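Local coordinates for periplasmic binding protein (Thermotoga lettingae TMO, PDB 4RY8) that binds 5-methylthioribose and probably serves as the periplasmic solute-binding component of a transporter for this sugar, at residues C[190-195]-C[214-219]. Numbering follows the deposited sequence.
Sequences AAMKEK and RAIMQA
A single methionine, Met192, links the C-terminal parts of helices 180-194 and 206-219 by apolar packing against Ala215, Ile216 and Ala219. The two helices precede and follow strand 200-203 in one alpha/beta lobe of the two-lobed periplasmic binding protein fold, so the contact joins two successive helices of a beta-alpha-beta-alpha-beta run whose strands, 167-173, 200-203 and 226-230, lie parallel in one sheet. At this end the two helix segments run at 65° to each other, and their axes come no closer than 11.1 Å, a gap that the long side chain of Met192 spans. The CA atoms of Met192 and Ile216, the nearest pair across the contact, are 8.6 Å apart. Met192 places CG opposite its own carbonyl carbon (chi1 -70°), continues extended through chi2, and then bends at chi3 (-77°), which lays the methyl group against helix 206-219. There CE fits between two alanines one helical turn apart: it lies 4.1 Å from CB of Ala215 and 4.1 Å from CB of Ala219. Ala215 and Ala219 both direct their short side chains toward helix 180-194, leaving the methionine to provide most of the reach. One atom before the methyl, the sulfur meets the flank of Ile216, whose side chain crosses that of Met192 at about a right angle; SD of Met192 stands 4.1 Å from CG1 of Ile216. The same two side chains extend the apolar layer beyond the helix pair, Met192 onto Phe225 just ahead of strand 226-230 and Ile216 onto Pro246. Ala215 also packs on Met188, one turn before Met192. The shortest approach is to the backbone, where CE of Met192 rests 3.6 Å from the carbonyl O of Ala215, the oxygen that accepts the helical hydrogen bond from Ala219 N.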
# COMPACT_ATOMS: atom_id res chain seq x y z
N ALA C 190 11.04 2.50 30.54
CA ALA C 190 12.50 2.72 30.40
C ALA C 190 12.86 3.50 29.15
O ALA C 190 13.72 4.39 29.21
CB ALA C 190 13.27 1.39 30.45
N ALA C 191 12.22 3.18 28.01
CA ALA C 191 12.45 3.87 26.73
C ALA C 191 12.13 5.38 26.77
O ALA C 191 12.86 6.17 26.19
CB ALA C 191 11.66 3.20 25.60
N MET C 192 11.06 5.77 27.47
CA MET C 192 10.72 7.17 27.63
C MET C 192 11.78 7.91 28.44
O MET C 192 12.05 9.10 28.19
CB MET C 192 9.34 7.33 28.32
CG MET C 192 8.14 6.93 27.49
SD MET C 192 6.52 7.37 28.26
CE MET C 192 6.38 6.10 29.47
N LYS C 193 12.39 7.24 29.42
CA LYS C 193 13.45 7.89 30.19
C LYS C 193 14.75 7.94 29.41
O LYS C 193 15.48 8.91 29.56
CB LYS C 193 13.70 7.23 31.54
CG LYS C 193 12.53 7.39 32.51
CD LYS C 193 13.01 7.69 33.92
CE LYS C 193 12.12 7.08 34.99
NZ LYS C 193 12.42 5.64 35.18
N GLU C 194 15.05 6.92 28.60
CA GLU C 194 16.29 6.91 27.81
C GLU C 194 16.20 7.91 26.62
O GLU C 194 17.20 8.51 26.24
CB GLU C 194 16.63 5.49 27.34
CG GLU C 194 17.99 5.33 26.64
CD GLU C 194 19.20 5.60 27.53
OE1 GLU C 194 20.34 5.58 27.01
OE2 GLU C 194 19.05 5.84 28.76
N LYS C 195 15.01 8.09 26.05
CA LYS C 195 14.80 9.00 24.90
C LYS C 195 13.71 10.03 25.21
O LYS C 195 12.58 9.90 24.79
CB LYS C 195 14.44 8.23 23.65
CG LYS C 195 15.33 7.04 23.36
CD LYS C 195 16.72 7.41 22.89
CE LYS C 195 17.55 6.14 22.81
NZ LYS C 195 18.98 6.41 22.56
N ARG C 214 -0.48 2.15 28.06
CA ARG C 214 -0.62 2.14 29.49
C ARG C 214 0.61 2.77 30.16
O ARG C 214 0.48 3.48 31.11
CB ARG C 214 -0.83 0.72 30.00
CG ARG C 214 -2.08 0.06 29.51
CD ARG C 214 -2.14 -1.36 29.99
NE ARG C 214 -3.32 -1.98 29.41
CZ ARG C 214 -3.38 -3.22 28.92
NH1 ARG C 214 -2.31 -4.02 28.91
NH2 ARG C 214 -4.53 -3.64 28.41
N ALA C 215 1.80 2.51 29.63
CA ALA C 215 3.01 3.15 30.14
C ALA C 215 2.90 4.68 30.06
O ALA C 215 3.19 5.39 31.02
CB ALA C 215 4.22 2.66 29.36
N ILE C 216 2.46 5.16 28.90
CA ILE C 216 2.24 6.59 28.63
C ILE C 216 1.22 7.21 29.60
O ILE C 216 1.43 8.29 30.17
CB ILE C 216 1.81 6.83 27.16
CG1 ILE C 216 3.00 6.59 26.25
CG2 ILE C 216 1.30 8.27 26.97
CD1 ILE C 216 2.63 6.28 24.83
N MET C 217 0.11 6.52 29.81
CA MET C 217 -0.93 7.10 30.63
C MET C 217 -0.49 7.09 32.10
O MET C 217 -0.72 8.06 32.82
CB MET C 217 -2.24 6.37 30.41
CG MET C 217 -2.75 6.57 28.98
SD MET C 217 -4.37 5.81 28.69
CE MET C 217 -4.15 4.16 29.29
N GLN C 218 0.18 6.03 32.54
CA GLN C 218 0.62 5.97 33.91
C GLN C 218 1.60 7.11 34.20
O GLN C 218 1.54 7.71 35.26
CB GLN C 218 1.27 4.62 34.22
CG GLN C 218 1.86 4.59 35.63
CD GLN C 218 2.48 3.28 36.00
OE1 GLN C 218 2.11 2.24 35.47
NE2 GLN C 218 3.43 3.32 36.92
N ALA C 219 2.49 7.38 33.26
CA ALA C 219 3.44 8.47 33.41
C ALA C 219 2.78 9.84 33.33
O ALA C 219 3.39 10.82 33.73
CB ALA C 219 4.57 8.37 32.41